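Local coordinates for protein major pollen allergen Pla l 1 (Plantago lanceolata, PDB 4Z8W) that is a secreted major pollen allergen of the Ole e 1 family that probably binds zinc ions, at residues Tyr16-Val19 against Asn24-Asn27; Gln39-Asp44 against Ile50-Gly55; Gly61-Pro66 against Cys74-Val79; Ile89-Leu92 against Thr96-Thr99. All coordinates share one frame; numbering follows the deposited sequence. Where two conformers were deposited one is given.

Interaction 1: residues Tyr16-Val19 against Asn24-Asn27; sequences YCNV and NLIN
Y16 carries its CG beside its own backbone N (chi1 -67°), which puts the phenol ring under I26, the two side chains crossing at about a right angle. The methyl CG2 of I26 sits over the centre of the Y16 ring, 4.0 Å from its centroid and only 7° off the ring normal, a clear CH-pi contact. The other branch brings I26 CD1 to 3.4 Å from Y16 CD1. Two residues on, N18 CG is anti to its backbone N (chi1 162°), which lays the amide against the backbone carbonyl of L25; N18 CG is 3.2 Å from L25 O, and the two groups touch without bonding directly.

This is where strand 8-18 of the Ole e 1 fold, a member of the transthyretin clan, runs out into a loop. Y16 and N18 still pair through their backbones with strand 114-123, and C17, turned away from the loop, is disulfide-bonded to C86.

Water does the polar bridging. One molecule donates to N18 OD1 at 2.8 Å and to N27 OD1 at 3.0 Å, and accepts from V19 N at 3.1 Å. N18 OD1 also takes the N-H of C20, so two donors meet this oxygen, while N18 ND2 makes a weak bond to R23 O. A second water accepts from N18 ND2 and donates to N24 OD1, the latter at 2.9 Å. The side chains of the zinc-binding residues H21 and E88 each lie about 7 Å from that of N18.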
loop_
_atom_site.group_PDB
_atom_site.type_symbol
_atom_site.label_atom_id
_atom_site.label_comp_id
_atom_site.label_asym_id
_atom_site.label_seq_id
_atom_site.Cartn_x
_atom_site.Cartn_y
_atom_site.Cartn_z
ATOM N N TYR A 16 -1.189 -2.118 7.792
ATOM C CA TYR A 16 -1.296 -2.821 9.050
ATOM C C TYR A 16 -0.057 -3.732 9.351
ATOM O O TYR A 16 0.697 -4.113 8.441
ATOM C CB TYR A 16 -2.545 -3.763 9.003
ATOM C CG TYR A 16 -3.877 -3.071 8.946
ATOM C CD1 TYR A 16 -4.356 -2.514 7.733
ATOM C CD2 TYR A 16 -4.636 -2.924 10.084
ATOM C CE1 TYR A 16 -5.580 -1.884 7.671
ATOM C CE2 TYR A 16 -5.869 -2.271 10.012
ATOM C CZ TYR A 16 -6.317 -1.733 8.810
ATOM O OH TYR A 16 -7.557 -1.087 8.733
ATOM N N CYS A 17 0.008 -4.210 10.578
ATOM C CA CYS A 17 0.825 -5.393 10.957
ATOM C C CYS A 17 -0.217 -6.571 11.039
ATOM O O CYS A 17 -1.150 -6.521 11.795
ATOM C CB CYS A 17 1.467 -5.192 12.357
ATOM S SG CYS A 17 2.375 -6.705 12.891
ATOM N N ASN A 18 -0.020 -7.621 10.228
ATOM C CA ASN A 18 -0.750 -8.882 10.394
ATOM C C ASN A 18 0.044 -9.647 11.479
ATOM O O ASN A 18 1.184 -10.037 11.242
ATOM C CB ASN A 18 -0.796 -9.601 9.051
ATOM C CG ASN A 18 -1.133 -11.104 9.183
ATOM O OD1 ASN A 18 -1.854 -11.491 10.128
ATOM N ND2 ASN A 18 -0.640 -11.928 8.255
ATOM N N VAL A 19 -0.585 -9.910 12.631
ATOM C CA VAL A 19 0.070 -10.607 13.729
ATOM C C VAL A 19 0.049 -12.154 13.608
ATOM O O VAL A 19 0.494 -12.879 14.509
ATOM C CB VAL A 19 -0.480 -10.109 15.061
ATOM C CG1 VAL A 19 -0.456 -8.563 15.111
ATOM C CG2 VAL A 19 -1.954 -10.559 15.263
ATOM N N ASN A 24 -1.864 -14.746 5.551
ATOM C CA ASN A 24 -1.531 -13.480 4.812
ATOM C C ASN A 24 -2.817 -12.760 4.566
ATOM O O ASN A 24 -3.566 -13.011 3.569
ATOM C CB ASN A 24 -0.828 -13.770 3.498
ATOM C CG ASN A 24 -0.567 -12.505 2.694
ATOM O OD1 ASN A 24 -0.679 -11.416 3.210
ATOM N ND2 ASN A 24 -0.154 -12.666 1.447
ATOM N N LEU A 25 -3.153 -11.939 5.531
ATOM C CA LEU A 25 -4.394 -11.210 5.475
ATOM C C LEU A 25 -4.464 -10.153 6.536
ATOM O O LEU A 25 -3.617 -10.095 7.474
ATOM C CB LEU A 25 -5.617 -12.197 5.676
ATOM C CG LEU A 25 -6.053 -12.534 7.118
ATOM C CD1 LEU A 25 -7.349 -13.347 7.210
ATOM C CD2 LEU A 25 -4.953 -13.178 7.937
ATOM N N ILE A 26 -5.463 -9.290 6.393
ATOM C CA ILE A 26 -5.779 -8.309 7.377
ATOM C C ILE A 26 -7.097 -8.738 7.995
ATOM O O ILE A 26 -8.086 -8.919 7.268
ATOM C CB ILE A 26 -5.934 -6.884 6.755
ATOM C CG1 ILE A 26 -4.547 -6.413 6.255
ATOM C CG2 ILE A 26 -6.605 -5.927 7.756
ATOM C CD1 ILE A 26 -4.548 -5.095 5.495
ATOM N N ASN A 27 -7.138 -8.838 9.318
ATOM C CA ASN A 27 -8.362 -9.271 10.026
ATOM C C ASN A 27 -8.489 -8.513 11.312
ATOM O O ASN A 27 -7.807 -7.527 11.479
ATOM C CB ASN A 27 -8.360 -10.786 10.253
ATOM C CG ASN A 27 -7.172 -11.287 11.106
ATOM O OD1 ASN A 27 -6.488 -10.548 11.843
ATOM N ND2 ASN A 27 -6.982 -12.601 11.060
HETATM O O HOH W 1 -3.567 -10.032 11.762
HETATM O O HOH W 2 0.187 -10.364 5.735
#

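Interaction 2: residues Gln39-Asp44 against Ile50-Gly55; sequences QLDCKD and IYSIGG
L40 faces I53 and C42 faces Y51 as hydrogen-bonded pairs of an antiparallel hairpin, alternating with the non-hydrogen-bonded pairs Q39-G54 and D41-S52. Two of the backbone bonds are short: L40 N reaches I53 O at 2.7 Å, and C42 N reaches Y51 O at 2.7 Å. At the loop end C42 O accepts twice, from Y51 N at 3.1 Å and from I50 N at 2.9 Å, because I50 and Y51 both face C42 in a classic beta bulge.

Among side-chain polar contacts, Q39 NE2 donates to the syn lone pair of D41 OD1 at 2.8 Å, with the acceptor close to the amide plane. S52 OG also points at D41 OD1, but the modelled separation is implausibly short and S52 has two conformers, so its details are doubtful.

On the face bearing L40, C42, Y51 and I53, the methyls L40 CD2 and I53 CG2 meet at 3.6 Å. L40 CD2 and C42 SG both lie at the edge of the Y51 ring; the sulfur is 5.4 Å from its centroid.

Strand 51-56 forms the sheet edge; strand 37-42 lies inside, paired with strand 74-80 and tied to it by the C42-C74 disulfide, while L40 and I53 pack on L65 of strand 62-68.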
loop_
_atom_site.group_PDB
_atom_site.type_symbol
_atom_site.label_atom_id
_atom_site.label_comp_id
_atom_site.label_asym_id
_atom_site.label_seq_id
_atom_site.Cartn_x
_atom_site.Cartn_y
_atom_site.Cartn_z
ATOM N N GLN A 39 5.419 3.429 -1.379
ATOM C CA GLN A 39 5.799 4.152 -2.570
ATOM C C GLN A 39 4.817 3.856 -3.710
ATOM O O GLN A 39 4.515 2.669 -3.988
ATOM C CB GLN A 39 7.208 3.717 -2.985
ATOM C CG GLN A 39 7.754 4.428 -4.219
ATOM C CD GLN A 39 9.230 4.171 -4.376
ATOM O OE1 GLN A 39 9.998 4.374 -3.416
ATOM N NE2 GLN A 39 9.636 3.663 -5.546
ATOM N N LEU A 40 4.300 4.939 -4.278
ATOM C CA LEU A 40 3.557 4.946 -5.591
ATOM C C LEU A 40 4.509 4.961 -6.799
ATOM O O LEU A 40 5.415 5.806 -6.874
ATOM C CB LEU A 40 2.567 6.129 -5.637
ATOM C CG LEU A 40 1.960 6.337 -7.074
ATOM C CD1 LEU A 40 1.012 5.189 -7.444
ATOM C CD2 LEU A 40 1.264 7.690 -7.289
ATOM N N ASP A 41 4.393 3.983 -7.697
ATOM C CA ASP A 41 5.167 3.907 -8.939
ATOM C C ASP A 41 4.219 3.737 -10.097
ATOM O O ASP A 41 3.340 2.835 -10.048
ATOM C CB ASP A 41 6.111 2.688 -8.932
ATOM C CG ASP A 41 7.178 2.782 -7.809
ATOM O OD1 ASP A 41 7.840 3.820 -7.710
ATOM O OD2 ASP A 41 7.288 1.863 -6.986
ATOM N N CYS A 42 4.384 4.570 -11.126
ATOM C CA CYS A 42 3.540 4.518 -12.352
ATOM C C CYS A 42 4.491 4.403 -13.537
ATOM O O CYS A 42 5.497 5.143 -13.629
ATOM C CB CYS A 42 2.714 5.794 -12.564
ATOM S SG CYS A 42 1.615 6.320 -11.245
ATOM N N LYS A 43 4.178 3.500 -14.446
ATOM C CA LYS A 43 4.961 3.336 -15.672
ATOM C C LYS A 43 4.430 4.192 -16.794
ATOM O O LYS A 43 5.181 4.520 -17.735
ATOM C CB LYS A 43 4.964 1.893 -16.096
ATOM C CG LYS A 43 5.531 1.014 -14.994
ATOM C CD LYS A 43 5.518 -0.444 -15.400
ATOM C CE LYS A 43 6.303 -1.198 -14.332
ATOM N NZ LYS A 43 6.199 -2.666 -14.547
ATOM N N ASP A 44 3.132 4.530 -16.718
ATOM C CA ASP A 44 2.555 5.488 -17.662
ATOM C C ASP A 44 2.783 4.971 -19.055
ATOM O O ASP A 44 3.103 5.736 -19.952
ATOM C CB ASP A 44 3.234 6.867 -17.483
ATOM C CG ASP A 44 2.643 7.644 -16.285
ATOM O OD1 ASP A 44 1.424 7.463 -16.000
ATOM O OD2 ASP A 44 3.368 8.419 -15.641
ATOM N N ILE A 50 8.244 5.563 -14.449
ATOM C CA ILE A 50 8.714 6.901 -14.783
ATOM C C ILE A 50 8.138 7.988 -13.936
ATOM O O ILE A 50 8.493 9.124 -14.114
ATOM C CB ILE A 50 8.623 7.239 -16.285
ATOM C CG1 ILE A 50 7.189 7.184 -16.787
ATOM C CG2 ILE A 50 9.505 6.291 -17.099
ATOM C CD1 ILE A 50 7.078 7.658 -18.225
ATOM N N TYR A 51 7.249 7.649 -12.993
ATOM C CA TYR A 51 6.734 8.638 -12.029
ATOM C C TYR A 51 6.586 7.867 -10.740
ATOM O O TYR A 51 5.959 6.771 -10.743
ATOM C CB TYR A 51 5.402 9.213 -12.466
ATOM C CG TYR A 51 4.741 10.172 -11.506
ATOM C CD1 TYR A 51 5.075 11.508 -11.518
ATOM C CD2 TYR A 51 3.739 9.744 -10.597
ATOM C CE1 TYR A 51 4.467 12.438 -10.685
ATOM C CE2 TYR A 51 3.146 10.668 -9.715
ATOM C CZ TYR A 51 3.534 12.020 -9.767
ATOM O OH TYR A 51 2.956 12.987 -8.939
ATOM N N SER A 52 7.167 8.420 -9.678
ATOM C CA SER A 52 7.243 7.759 -8.367
ATOM C C SER A 52 7.052 8.772 -7.280
ATOM O O SER A 52 7.538 9.874 -7.431
ATOM C CB SER A 52 8.619 7.145 -8.153
ATOM O OG SER A 52 8.668 5.866 -8.713
ATOM N N ILE A 53 6.336 8.410 -6.221
ATOM C CA ILE A 53 6.183 9.280 -5.037
ATOM C C ILE A 53 6.087 8.425 -3.745
ATOM O O ILE A 53 5.410 7.390 -3.732
ATOM C CB ILE A 53 5.073 10.296 -5.160
ATOM C CG1 ILE A 53 4.630 10.763 -3.779
ATOM C CG2 ILE A 53 3.943 9.786 -5.981
ATOM C CD1 ILE A 53 3.210 11.208 -3.756
ATOM N N GLY A 54 6.798 8.869 -2.695
ATOM C CA GLY A 54 6.925 8.152 -1.423
ATOM C C GLY A 54 6.228 8.926 -0.319
ATOM O O GLY A 54 5.982 10.094 -0.489
ATOM N N GLY A 55 5.790 8.256 0.750
ATOM C CA GLY A 55 5.248 8.934 1.949
ATOM C C GLY A 55 5.133 7.910 3.084
ATOM O O GLY A 55 5.405 6.687 2.903
#

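Interaction 3: residues Gly61-Pro66 against Cys74-Val79; sequences GVYRLP and CEIKLV
Even at their nearest, L65 and I76, the CA atoms of the two strands are 10.0 Å apart, a spacing too wide for backbone pairing and one that leaves the gap to be filled by side chains. Three of them, Y63, L65 and I76, have their CB atoms directed inward, and I76 is the one that touches both of the others.

Y63 sends its ring across the gap. Its CG lies between the backbone N and the carbonyl carbon (chi1 50°), and the phenol end arrives beside the isoleucine: I76 CG2 is 3.5 Å from Y63 OH and 3.9 Å from Y63 CZ. The side chains meet at a slant, and the methyl rests against the hydroxyl end of the ring by van der Waals contact. I76 CG2 meets the tyrosine alone, while I76 CG1 lies near both Y63 OH, at 4.1 Å, and, more loosely, L65 CD1, at 4.5 Å.

All three are buried, and neighbours close round them: Y63 also packs on V38 and V117, L65 on L40, and I76 on V11. Strand 62-68 belongs to the sheet built round strand 8-18, strand 74-80 to the antiparallel sheet that includes strand 37-42. The contact is thus cross-sheet packing in the hydrophobic core, with side chains from two facing sheets meeting between them as in the beta sandwiches of the transthyretin clan.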
loop_
_atom_site.group_PDB
_atom_site.type_symbol
_atom_site.label_atom_id
_atom_site.label_comp_id
_atom_site.label_asym_id
_atom_site.label_seq_id
_atom_site.Cartn_x
_atom_site.Cartn_y
_atom_site.Cartn_z
ATOM N N GLY A 61 -2.428 4.649 10.693
ATOM C CA GLY A 61 -1.814 3.772 9.647
ATOM C C GLY A 61 -2.254 4.176 8.225
ATOM O O GLY A 61 -2.299 3.326 7.323
ATOM N N VAL A 62 -2.568 5.459 8.013
ATOM C CA VAL A 62 -3.115 5.955 6.693
ATOM C C VAL A 62 -2.077 6.773 5.996
ATOM O O VAL A 62 -1.464 7.661 6.607
ATOM C CB VAL A 62 -4.368 6.850 6.892
ATOM C CG1 VAL A 62 -4.953 7.328 5.549
ATOM C CG2 VAL A 62 -5.442 6.099 7.669
ATOM N N TYR A 63 -1.810 6.497 4.708
ATOM C CA TYR A 63 -0.906 7.390 3.999
ATOM C C TYR A 63 -1.782 8.236 3.033
ATOM O O TYR A 63 -2.911 7.873 2.734
ATOM C CB TYR A 63 0.201 6.659 3.183
ATOM C CG TYR A 63 -0.350 5.519 2.258
ATOM C CD1 TYR A 63 -0.878 5.805 0.958
ATOM C CD2 TYR A 63 -0.345 4.200 2.700
ATOM C CE1 TYR A 63 -1.359 4.776 0.155
ATOM C CE2 TYR A 63 -0.841 3.134 1.882
ATOM C CZ TYR A 63 -1.340 3.435 0.638
ATOM O OH TYR A 63 -1.801 2.435 -0.167
ATOM N N ARG A 64 -1.236 9.310 2.482
ATOM C CA ARG A 64 -2.045 10.164 1.574
ATOM C C ARG A 64 -1.025 10.831 0.706
ATOM O O ARG A 64 -0.293 11.760 1.104
ATOM C CB ARG A 64 -2.930 11.118 2.373
ATOM C CG ARG A 64 -3.668 12.158 1.592
ATOM C CD ARG A 64 -4.549 12.975 2.530
ATOM N NE ARG A 64 -5.116 14.122 1.852
ATOM C CZ ARG A 64 -6.323 14.110 1.288
ATOM N NH1 ARG A 64 -7.085 13.003 1.333
ATOM N NH2 ARG A 64 -6.770 15.198 0.671
ATOM N N LEU A 65 -0.883 10.276 -0.495
ATOM C CA LEU A 65 0.171 10.715 -1.372
ATOM C C LEU A 65 -0.376 11.732 -2.361
ATOM O O LEU A 65 -1.401 11.461 -3.029
ATOM C CB LEU A 65 0.765 9.527 -2.091
ATOM C CG LEU A 65 1.134 8.269 -1.289
ATOM C CD1 LEU A 65 1.466 7.143 -2.284
ATOM C CD2 LEU A 65 2.307 8.486 -0.323
ATOM N N PRO A 66 0.278 12.916 -2.458
ATOM C CA PRO A 66 -0.250 13.980 -3.372
ATOM C C PRO A 66 0.330 13.710 -4.751
ATOM O O PRO A 66 1.517 13.521 -4.889
ATOM C CB PRO A 66 0.348 15.289 -2.771
ATOM C CG PRO A 66 1.526 14.850 -1.963
ATOM C CD PRO A 66 1.566 13.329 -1.846
ATOM N N CYS A 74 -0.274 2.382 -12.413
ATOM C CA CYS A 74 0.165 2.836 -11.105
ATOM C C CYS A 74 -0.103 1.820 -10.020
ATOM O O CYS A 74 -1.229 1.246 -9.953
ATOM C CB CYS A 74 -0.613 4.098 -10.749
ATOM S SG CYS A 74 -0.303 5.455 -11.886
ATOM N N GLU A 75 0.835 1.682 -9.087
ATOM C CA GLU A 75 0.580 0.852 -7.942
ATOM C C GLU A 75 1.391 1.215 -6.742
ATOM O O GLU A 75 2.484 1.832 -6.869
ATOM C CB GLU A 75 0.719 -0.657 -8.262
ATOM C CG GLU A 75 2.135 -1.079 -8.521
ATOM C CD GLU A 75 2.204 -2.405 -9.310
ATOM O OE1 GLU A 75 3.245 -3.059 -9.230
ATOM O OE2 GLU A 75 1.254 -2.762 -10.035
ATOM N N ILE A 76 0.844 0.876 -5.572
ATOM C CA ILE A 76 1.458 1.205 -4.285
ATOM C C ILE A 76 2.131 -0.043 -3.699
ATOM O O ILE A 76 1.479 -1.116 -3.540
ATOM C CB ILE A 76 0.496 1.854 -3.280
ATOM C CG1 ILE A 76 -0.002 3.208 -3.767
ATOM C CG2 ILE A 76 1.245 2.188 -1.963
ATOM C CD1 ILE A 76 -1.119 3.090 -4.774
ATOM N N LYS A 77 3.429 0.082 -3.345
ATOM C CA LYS A 77 4.138 -1.020 -2.638
ATOM C C LYS A 77 4.623 -0.632 -1.240
ATOM O O LYS A 77 4.880 0.540 -0.982
ATOM C CB LYS A 77 5.291 -1.597 -3.502
ATOM C CG LYS A 77 6.490 -0.653 -3.737
ATOM C CD LYS A 77 7.477 -1.342 -4.725
ATOM C CE LYS A 77 8.650 -0.446 -5.115
ATOM N NZ LYS A 77 9.141 0.325 -3.937
ATOM N N LEU A 78 4.675 -1.607 -0.324
ATOM C CA LEU A 78 5.289 -1.367 0.997
ATOM C C LEU A 78 6.804 -1.256 0.747
ATOM O O LEU A 78 7.309 -1.887 -0.159
ATOM C CB LEU A 78 5.100 -2.564 1.910
ATOM C CG LEU A 78 3.649 -2.864 2.310
ATOM C CD1 LEU A 78 3.583 -4.128 3.184
ATOM C CD2 LEU A 78 3.038 -1.644 2.974
ATOM N N VAL A 79 7.497 -0.400 1.479
ATOM C CA VAL A 79 8.995 -0.413 1.324
ATOM C C VAL A 79 9.609 -0.685 2.711
ATOM O O VAL A 79 10.321 -1.699 2.893
ATOM C CB VAL A 79 9.543 0.951 0.837
ATOM C CG1 VAL A 79 11.069 0.871 0.671
ATOM C CG2 VAL A 79 8.792 1.459 -0.417
#

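Interaction 4: residues Ile89-Leu92 against Thr96-Thr99; sequences IPKL and TIQT
L92 N donates to T96 O at 2.8 Å, with an N-H...O angle of 153°. This bond ties together the two arms of a short reversal, with three residues between them in the chain, within the long loop that joins strand 74-80 to strand 100-102 in the Ole e 1 fold. The chain doubles back here without forming regular strand: the CA atoms of K91 and I97 come to 4.6 Å, yet L92 N to T96 O is the sound backbone bond between the two arms.

Side chains sort to two sides of the turn. On one, L92 packs against the T96 carbonyl oxygen, with L92 CB 3.3 Å from T96 O, and crosses Q98 at about a right angle. Q98 runs extended from a CG anti to the backbone N, which carries its amide past the leucine until Q98 OE1 lies 3.7 Å from L92 CD2; nearer the backbone, Q98 CB packs against L92 CD1.

On the other, I97 fits its CD1 between two residues of the opposite arm, 3.9 Å from I89 CG2 and 3.9 Å from K91 CG. I89 also leans inward on L78 and F122, joining the loop to the sheets, and it directly follows E88, a zinc-binding residue. P90 and L92 meanwhile rest on N24. The lysine, bent at its third and fourth torsions, keeps its aliphatic length beside the isoleucine, and K91 CE ends up 4.1 Å from I97 CD1.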
loop_
_atom_site.group_PDB
_atom_site.type_symbol
_atom_site.label_atom_id
_atom_site.label_comp_id
_atom_site.label_asym_id
_atom_site.label_seq_id
_atom_site.Cartn_x
_atom_site.Cartn_y
_atom_site.Cartn_z
ATOM N N ILE A 89 7.373 -8.850 4.149
ATOM C CA ILE A 89 6.485 -8.561 3.053
ATOM C C ILE A 89 6.139 -9.930 2.437
ATOM O O ILE A 89 6.914 -10.561 1.713
ATOM C CB ILE A 89 7.127 -7.613 2.001
ATOM C CG1 ILE A 89 7.448 -6.271 2.667
ATOM C CG2 ILE A 89 6.195 -7.480 0.774
ATOM C CD1 ILE A 89 8.210 -5.185 1.859
ATOM N N PRO A 90 4.933 -10.403 2.748
ATOM C CA PRO A 90 4.479 -11.738 2.393
ATOM C C PRO A 90 4.337 -11.835 0.861
ATOM O O PRO A 90 3.558 -11.090 0.299
ATOM C CB PRO A 90 3.117 -11.828 3.109
ATOM C CG PRO A 90 2.654 -10.397 3.238
ATOM C CD PRO A 90 3.947 -9.651 3.539
ATOM N N LYS A 91 5.112 -12.682 0.176
ATOM C CA LYS A 91 4.807 -12.972 -1.238
ATOM C C LYS A 91 3.517 -13.805 -1.355
ATOM O O LYS A 91 3.267 -14.666 -0.531
ATOM C CB LYS A 91 5.932 -13.730 -1.897
ATOM C CG LYS A 91 6.959 -12.794 -2.492
ATOM C CD LYS A 91 8.129 -13.538 -3.095
ATOM C CE LYS A 91 9.405 -12.709 -2.974
ATOM N NZ LYS A 91 9.887 -12.656 -1.565
ATOM N N LEU A 92 2.722 -13.538 -2.382
ATOM C CA LEU A 92 1.552 -14.336 -2.727
ATOM C C LEU A 92 1.920 -15.749 -3.243
ATOM O O LEU A 92 2.975 -15.933 -3.860
ATOM C CB LEU A 92 0.749 -13.602 -3.809
ATOM C CG LEU A 92 0.172 -12.241 -3.416
ATOM C CD1 LEU A 92 -0.456 -11.564 -4.636
ATOM C CD2 LEU A 92 -0.819 -12.412 -2.251
ATOM N N THR A 96 4.516 -13.681 -6.596
ATOM C CA THR A 96 4.636 -12.220 -6.720
ATOM C C THR A 96 4.330 -11.482 -5.420
ATOM O O THR A 96 3.507 -11.928 -4.594
ATOM C CB THR A 96 3.702 -11.676 -7.820
ATOM O OG1 THR A 96 2.364 -12.146 -7.593
ATOM C CG2 THR A 96 4.178 -12.139 -9.209
ATOM N N ILE A 97 4.999 -10.347 -5.260
ATOM C CA ILE A 97 4.735 -9.414 -4.185
ATOM C C ILE A 97 3.375 -8.732 -4.432
ATOM O O ILE A 97 3.066 -8.370 -5.555
ATOM C CB ILE A 97 5.833 -8.345 -4.185
ATOM C CG1 ILE A 97 7.215 -8.992 -3.953
ATOM C CG2 ILE A 97 5.480 -7.196 -3.239
ATOM C CD1 ILE A 97 7.674 -8.982 -2.515
ATOM N N GLN A 98 2.574 -8.518 -3.395
ATOM C CA GLN A 98 1.261 -7.844 -3.578
ATOM C C GLN A 98 1.380 -6.297 -3.561
ATOM O O GLN A 98 2.007 -5.730 -2.666
ATOM C CB GLN A 98 0.299 -8.290 -2.467
ATOM C CG GLN A 98 -1.144 -7.775 -2.533
ATOM C CD GLN A 98 -1.872 -8.069 -1.218
ATOM O OE1 GLN A 98 -1.707 -9.149 -0.642
ATOM N NE2 GLN A 98 -2.650 -7.103 -0.723
ATOM N N THR A 99 0.768 -5.611 -4.531
ATOM C CA THR A 99 0.819 -4.137 -4.507
ATOM C C THR A 99 -0.648 -3.731 -4.596
ATOM O O THR A 99 -1.484 -4.553 -5.048
ATOM C CB THR A 99 1.631 -3.549 -5.690
ATOM O OG1 THR A 99 1.018 -3.976 -6.882
ATOM C CG2 THR A 99 3.060 -4.055 -5.710
#

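Overall arrangement
Interactions 2 and 3 lie closest, their centres 9 Å apart: strands 37-42 and 74-80 are sheet neighbours, and Q39 O probably accepts a hydrogen bond from K77 N at 2.9 Å. Interaction 3 lies near the middle of the molecule, its centre about 5 Å from that of the chain, and passes on to interaction 4 where T99 CB touches I76 O at 3.3 Å. Interaction 4 in turn meets interaction 1 through N24 ND2 and L92 CD2, 3.8 Å apart. Interactions 1 and 2 fall on opposite sides of the chain's centre, 25 Å between centres. The zinc ion bound by D45 and D73 lies beside interaction 2, about 7 Å from the K43 side chain; the I89 side chain of interaction 4 is about 6 Å from that of E88.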